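Local coordinates for methyl-CpG-binding domain protein 3 (Homo sapiens, PDB 6CCG) that binds DNA carrying methylated CpG sites through its methyl-CpG-binding domain, and probably acts in transcriptional regulation, at residues 15-20 with 53-58; 22-25 with 31-34. One frame throughout, in Å; residues are numbered along the deposited sequence.

Contact 1 of 2, residues 15-20 with 53-58; sequences QGWERE and RYLGGS
Trp17 and Leu55 lie at the nearest approach of the two backbones, yet their CA atoms are still 10.6 Å apart, so residues 15-20 and 53-58 meet through side chains alone, with no hydrogen bond between them. The Trp17 indole and the Leu55 isobutyl group reach across from opposite directions. The leucine lays its branch on one face of the indole: CD1 stands 3.9 Å from the centroid of the six-membered ring and only 12° off its normal, a CH-pi contact. CG and CD2 cover the neighbouring rim, with Leu55 CG 3.7 Å from Trp17 CZ2 and Leu55 CD2 3.9 Å from Trp17 NE1. In Trp17 the ring carbon CG sits opposite the carbonyl carbon (chi1 -79°), and this turn sends the broad indole toward the helix. Tyr54 comes in at the ring edge, its CB 4.3 Å from Trp17 CH2, while its phenol leads away to meet Phe45 edge-to-face. The contact thus joins the residue just ahead of strand 18-23, in the antiparallel sheet of the methyl-CpG-binding domain, to helix 48-55, which packs against that sheet. A large flat apolar residue suits the wide distance between backbones, and a branched leucine offers methyls to its face; Phe45 and Pro40 also touch the indole, and Leu13 the leucine. An alanine in place of Trp17 would probably leave the Leu55 methyls without the ring face they rest on and open a gap between sheet and helix.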
loop_
_atom_site.group_PDB
_atom_site.type_symbol
_atom_site.label_atom_id
_atom_site.label_comp_id
_atom_site.label_asym_id
_atom_site.label_seq_id
_atom_site.Cartn_x
_atom_site.Cartn_y
_atom_site.Cartn_z
ATOM N N GLN A 15 1.614 12.992 3.656
ATOM C CA GLN A 15 0.628 13.160 4.743
ATOM C C GLN A 15 -0.746 12.687 4.322
ATOM O O GLN A 15 -1.223 13.002 3.222
ATOM C CB GLN A 15 0.545 14.641 5.192
ATOM N N GLY A 16 -1.355 11.872 5.179
ATOM C CA GLY A 16 -2.698 11.356 4.961
ATOM C C GLY A 16 -2.835 10.058 4.166
ATOM O O GLY A 16 -3.927 9.530 4.092
ATOM N N TRP A 17 -1.744 9.545 3.560
ATOM C CA TRP A 17 -1.822 8.275 2.825
ATOM C C TRP A 17 -1.764 7.126 3.837
ATOM O O TRP A 17 -0.970 7.164 4.791
ATOM C CB TRP A 17 -0.698 8.119 1.801
ATOM C CG TRP A 17 -0.922 8.879 0.525
ATOM C CD1 TRP A 17 -0.711 10.237 0.323
ATOM C CD2 TRP A 17 -1.355 8.354 -0.726
ATOM N NE1 TRP A 17 -0.992 10.568 -0.980
ATOM C CE2 TRP A 17 -1.395 9.447 -1.650
ATOM C CE3 TRP A 17 -1.728 7.075 -1.174
ATOM C CZ2 TRP A 17 -1.789 9.289 -2.986
ATOM C CZ3 TRP A 17 -2.115 6.919 -2.482
ATOM C CH2 TRP A 17 -2.139 8.046 -3.390
ATOM N N GLU A 18 -2.589 6.125 3.625
ATOM C CA GLU A 18 -2.636 4.963 4.547
ATOM C C GLU A 18 -2.327 3.671 3.836
ATOM O O GLU A 18 -2.547 3.563 2.610
ATOM C CB GLU A 18 -3.992 4.911 5.222
ATOM C CG GLU A 18 -4.167 6.008 6.250
ATOM C CD GLU A 18 -5.557 6.098 6.823
ATOM O OE1 GLU A 18 -6.440 5.278 6.475
ATOM O OE2 GLU A 18 -5.758 7.003 7.635
ATOM N N ARG A 19 -1.795 2.691 4.602
ATOM C CA ARG A 19 -1.473 1.345 4.105
ATOM C C ARG A 19 -2.369 0.308 4.840
ATOM O O ARG A 19 -2.621 0.447 6.012
ATOM C CB ARG A 19 0.010 1.008 4.382
ATOM C CG ARG A 19 0.448 -0.399 3.965
ATOM C CD ARG A 19 1.980 -0.605 4.094
ATOM N NE ARG A 19 2.350 -1.980 3.728
ATOM C CZ ARG A 19 2.278 -3.030 4.541
ATOM N NH1 ARG A 19 1.862 -2.902 5.817
ATOM N NH2 ARG A 19 2.641 -4.231 4.091
ATOM N N GLU A 20 -2.844 -0.695 4.104
ATOM C CA GLU A 20 -3.733 -1.718 4.649
ATOM C C GLU A 20 -3.248 -3.087 4.215
ATOM O O GLU A 20 -2.863 -3.275 3.057
ATOM C CB GLU A 20 -5.179 -1.512 4.170
ATOM C CG GLU A 20 -6.173 -2.593 4.586
ATOM C CD GLU A 20 -7.540 -2.350 4.000
ATOM O OE1 GLU A 20 -7.691 -2.452 2.756
ATOM O OE2 GLU A 20 -8.464 -2.054 4.778
ATOM N N ARG A 53 1.172 6.366 -10.905
ATOM C CA ARG A 53 0.414 7.383 -11.709
ATOM C C ARG A 53 -0.099 8.601 -10.872
ATOM O O ARG A 53 -0.301 9.673 -11.417
ATOM C CB ARG A 53 -0.748 6.691 -12.457
ATOM C CG ARG A 53 -0.267 5.763 -13.583
ATOM C CD ARG A 53 -1.381 5.411 -14.541
ATOM N NE ARG A 53 -2.296 4.436 -13.982
ATOM C CZ ARG A 53 -2.078 3.112 -13.949
ATOM N NH1 ARG A 53 -3.005 2.302 -13.420
ATOM N NH2 ARG A 53 -0.936 2.579 -14.437
ATOM N N TYR A 54 -0.286 8.420 -9.561
ATOM C CA TYR A 54 -0.698 9.528 -8.642
ATOM C C TYR A 54 0.490 10.221 -7.958
ATOM O O TYR A 54 0.557 11.461 -7.923
ATOM C CB TYR A 54 -1.742 9.026 -7.608
ATOM C CG TYR A 54 -3.050 8.763 -8.278
ATOM C CD1 TYR A 54 -3.194 7.675 -9.140
ATOM C CD2 TYR A 54 -4.147 9.645 -8.128
ATOM C CE1 TYR A 54 -4.399 7.442 -9.829
ATOM C CE2 TYR A 54 -5.346 9.426 -8.802
ATOM C CZ TYR A 54 -5.466 8.302 -9.652
ATOM O OH TYR A 54 -6.639 8.029 -10.346
ATOM N N LEU A 55 1.436 9.431 -7.463
ATOM C CA LEU A 55 2.550 9.964 -6.665
ATOM C C LEU A 55 3.892 10.058 -7.368
ATOM O O LEU A 55 4.786 10.764 -6.874
ATOM C CB LEU A 55 2.710 9.087 -5.411
ATOM C CG LEU A 55 1.648 9.255 -4.348
ATOM C CD1 LEU A 55 1.936 8.289 -3.213
ATOM C CD2 LEU A 55 1.614 10.712 -3.837
ATOM N N GLY A 56 4.043 9.371 -8.513
ATOM C CA GLY A 56 5.308 9.322 -9.262
ATOM C C GLY A 56 5.935 10.681 -9.524
ATOM O O GLY A 56 7.154 10.815 -9.471
ATOM N N GLY A 57 5.099 11.691 -9.801
ATOM C CA GLY A 57 5.569 13.081 -9.957
ATOM C C GLY A 57 5.931 13.681 -8.610
ATOM O O GLY A 57 7.094 14.009 -8.368
ATOM N N SER A 58 4.919 13.790 -7.732
ATOM C CA SER A 58 5.061 14.274 -6.332
ATOM C C SER A 58 6.330 13.814 -5.601
ATOM O O SER A 58 6.886 14.570 -4.803
ATOM C CB SER A 58 3.859 13.806 -5.478
ATOM O OG SER A 58 2.629 14.271 -5.992
#

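Contact 2 of 2, residues 22-25 with 31-34; sequences VPRR and GHRD. With nucleotides of chain C.
Arg24 and Asp34 meet side-on, the guanidinium giving one nitrogen to each carboxylate oxygen: NE to OD2 at 2.8 Å and NH2 to OD1 at 2.9 Å. The two planar groups are 25° apart, nearly coplanar, and NH2 reaches the syn lone pair of OD1. The remaining edge of the same guanidinium reads a guanine of the DNA, DG7 of chain C, with Arg24 NH1 2.8 Å from its N7 and Arg24 NH2 3.0 Å from its O6. Over one guanidinium face lies the methylcytosine 5CM6 of chain C, whose methyl C5A is 3.5 Å from Arg24 NH2 and equally close to Asp34 OD2. An arginine with methylcytosine over its face and guanine bonded at its edge forms the 5mC-Arg-G triad by which methyl-CpG-binding domains recognise the methylated step. Over the opposite face, His32 brings CD2 to 3.6 Å from Arg24 NE, the ring edge-on with its plane almost perpendicular (89°) to the guanidinium. The arginine chain runs extended from CG to NE, long enough to carry its head to the base, and with Asp34 holding one edge the group is kept from turning; the carboxylate probably also balances its charge. Ser29 gives NH1 a further partner. Behind this lies the hairpin of strands 18-23 and 33-38: Val22 and Asp34 form an antiparallel hydrogen-bonded pair, Pro23 and Arg33 a non-hydrogen-bonded one, where the pairing with strand 33-38 asks for no N-H from the proline. Beyond the strands, Arg24 N bonds to His32 O and Gly31 N to Arg24 O, while Arg25 N donates to phosphate oxygen OP2 of 5CM6, 3.2 Å away.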
loop_
_atom_site.group_PDB
_atom_site.type_symbol
_atom_site.label_atom_id
_atom_site.label_comp_id
_atom_site.label_asym_id
_atom_site.label_seq_id
_atom_site.Cartn_x
_atom_site.Cartn_y
_atom_site.Cartn_z
ATOM N N VAL A 22 -4.710 -7.036 4.275
ATOM C CA VAL A 22 -5.945 -7.795 4.412
ATOM C C VAL A 22 -5.599 -9.271 4.151
ATOM O O VAL A 22 -5.470 -9.666 3.008
ATOM C CB VAL A 22 -7.021 -7.357 3.396
ATOM C CG1 VAL A 22 -8.313 -8.166 3.595
ATOM C CG2 VAL A 22 -7.297 -5.853 3.497
ATOM N N PRO A 23 -5.434 -10.082 5.224
ATOM C CA PRO A 23 -5.187 -11.488 4.961
ATOM C C PRO A 23 -6.419 -12.145 4.328
ATOM O O PRO A 23 -7.559 -11.889 4.748
ATOM C CB PRO A 23 -4.914 -12.092 6.356
ATOM C CG PRO A 23 -5.520 -11.146 7.329
ATOM C CD PRO A 23 -5.714 -9.809 6.646
ATOM N N ARG A 24 -6.177 -12.986 3.343
ATOM C CA ARG A 24 -7.245 -13.793 2.720
ATOM C C ARG A 24 -7.727 -14.875 3.674
ATOM O O ARG A 24 -6.911 -15.550 4.301
ATOM C CB ARG A 24 -6.742 -14.409 1.420
ATOM C CG ARG A 24 -6.409 -13.351 0.379
ATOM C CD ARG A 24 -5.897 -13.982 -0.867
ATOM N NE ARG A 24 -5.472 -12.972 -1.833
ATOM C CZ ARG A 24 -5.350 -13.171 -3.150
ATOM N NH1 ARG A 24 -5.634 -14.359 -3.719
ATOM N NH2 ARG A 24 -4.952 -12.181 -3.912
ATOM N N ARG A 25 -9.060 -15.039 3.754
ATOM C CA ARG A 25 -9.725 -15.948 4.722
ATOM C C ARG A 25 -9.920 -17.373 4.213
ATOM O O ARG A 25 -10.039 -18.282 5.019
ATOM C CB ARG A 25 -11.135 -15.420 5.083
ATOM C CG ARG A 25 -11.187 -14.057 5.735
ATOM C CD ARG A 25 -10.761 -14.124 7.187
ATOM N NE ARG A 25 -10.354 -12.800 7.679
ATOM C CZ ARG A 25 -9.714 -12.572 8.836
ATOM N NH1 ARG A 25 -9.392 -13.584 9.664
ATOM N NH2 ARG A 25 -9.396 -11.316 9.174
ATOM N N GLY A 31 -4.546 -17.012 3.918
ATOM C CA GLY A 31 -3.300 -16.598 4.629
ATOM C C GLY A 31 -2.451 -15.546 3.905
ATOM O O GLY A 31 -1.762 -14.774 4.560
ATOM N N HIS A 32 -2.458 -15.545 2.567
ATOM C CA HIS A 32 -1.814 -14.467 1.770
ATOM C C HIS A 32 -2.348 -13.101 2.172
ATOM O O HIS A 32 -3.556 -12.914 2.339
ATOM C CB HIS A 32 -2.049 -14.676 0.266
ATOM C CG HIS A 32 -1.419 -13.600 -0.595
ATOM N ND1 HIS A 32 -0.056 -13.490 -0.764
ATOM C CD2 HIS A 32 -1.973 -12.573 -1.303
ATOM C CE1 HIS A 32 0.212 -12.446 -1.544
ATOM N NE2 HIS A 32 -0.936 -11.882 -1.896
ATOM N N ARG A 33 -1.448 -12.141 2.302
ATOM C CA ARG A 33 -1.798 -10.809 2.735
ATOM C C ARG A 33 -1.781 -9.930 1.503
ATOM O O ARG A 33 -0.744 -9.720 0.942
ATOM C CB ARG A 33 -0.785 -10.308 3.794
ATOM C CG ARG A 33 -0.517 -11.326 4.910
ATOM C CD ARG A 33 0.381 -10.773 6.019
ATOM N NE ARG A 33 -0.318 -9.728 6.760
ATOM C CZ ARG A 33 -1.290 -9.927 7.667
ATOM N NH1 ARG A 33 -1.687 -11.148 7.997
ATOM N NH2 ARG A 33 -1.872 -8.861 8.258
ATOM N N ASP A 34 -2.946 -9.477 1.075
ATOM C CA ASP A 34 -3.039 -8.395 0.075
ATOM C C ASP A 34 -2.737 -7.082 0.778
ATOM O O ASP A 34 -3.176 -6.857 1.929
ATOM C CB ASP A 34 -4.437 -8.332 -0.546
ATOM C CG ASP A 34 -4.767 -9.576 -1.311
ATOM O OD1 ASP A 34 -4.200 -9.784 -2.414
ATOM O OD2 ASP A 34 -5.575 -10.379 -0.779
ATOM N N1 5CM C 6 -9.382 -13.418 -5.238
ATOM C C2 5CM C 6 -9.252 -13.002 -6.604
ATOM N N3 5CM C 6 -8.696 -11.793 -6.918
ATOM C C4 5CM C 6 -8.255 -10.950 -5.946
ATOM C C5 5CM C 6 -8.379 -11.355 -4.526
ATOM C C5A 5CM C 6 -7.927 -10.496 -3.360
ATOM C C6 5CM C 6 -8.942 -12.593 -4.234
ATOM O O2 5CM C 6 -9.611 -13.694 -7.574
ATOM N N4 5CM C 6 -7.724 -9.770 -6.329
ATOM C "C1'" 5CM C 6 -9.978 -14.718 -4.914
ATOM C "C2'" 5CM C 6 -8.906 -15.779 -4.821
ATOM C "C3'" 5CM C 6 -9.294 -16.690 -3.710
ATOM C "C4'" 5CM C 6 -10.659 -16.157 -3.336
ATOM O "O4'" 5CM C 6 -10.634 -14.763 -3.655
ATOM O "O3'" 5CM C 6 -9.518 -18.014 -4.155
ATOM C "C5'" 5CM C 6 -11.010 -16.402 -1.912
ATOM O "O5'" 5CM C 6 -10.455 -15.374 -1.122
ATOM P P 5CM C 6 -11.458 -14.954 0.009
ATOM O OP1 5CM C 6 -12.320 -16.142 0.217
ATOM O OP2 5CM C 6 -10.721 -14.300 1.172
ATOM P P DG C 7 -8.329 -18.978 -4.611
ATOM O OP1 DG C 7 -8.847 -20.384 -4.448
ATOM O OP2 DG C 7 -7.069 -18.600 -3.928
ATOM O "O5'" DG C 7 -8.244 -18.736 -6.184
ATOM C "C5'" DG C 7 -9.384 -18.974 -7.039
ATOM C "C4'" DG C 7 -9.047 -18.647 -8.476
ATOM O "O4'" DG C 7 -8.670 -17.240 -8.582
ATOM C "C3'" DG C 7 -7.873 -19.432 -9.050
ATOM O "O3'" DG C 7 -8.144 -19.734 -10.432
ATOM C "C2'" DG C 7 -6.700 -18.485 -8.859
ATOM C "C1'" DG C 7 -7.333 -17.111 -9.047
ATOM N N9 DG C 7 -6.722 -16.014 -8.288
ATOM C C8 DG C 7 -6.513 -16.004 -6.932
ATOM N N7 DG C 7 -6.048 -14.867 -6.491
ATOM C C5 DG C 7 -5.951 -14.074 -7.622
ATOM C C6 DG C 7 -5.444 -12.764 -7.771
ATOM O O6 DG C 7 -5.022 -12.001 -6.893
ATOM N N1 DG C 7 -5.489 -12.343 -9.099
ATOM C C2 DG C 7 -5.948 -13.107 -10.152
ATOM N N2 DG C 7 -5.907 -12.534 -11.368
ATOM N N3 DG C 7 -6.388 -14.351 -10.025
ATOM C C4 DG C 7 -6.376 -14.762 -8.741
HETATM O O HOH W 1 -7.281 -9.733 0.906
#

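Both contacts belong to strand 18-23 and its flanks, contact 1 just before its start and contact 2 at its far end, and their centres lie 22 Å apart on opposite sides of the chain's centre. Contact 1 is the buried one: it is apolar, small in area and joins the strand's approach to the helix across 33 residues of sequence. Contact 2 is partly buried at the DNA, closes a short hairpin and relies on backbone hydrogen bonds, a salt bridge and bonds to the nucleotides. Strand pairing belongs to contact 2 alone. The residue leading into the strand is thus fastened into the hydrophobic interior while the far end carries polar groups that meet the base pair step.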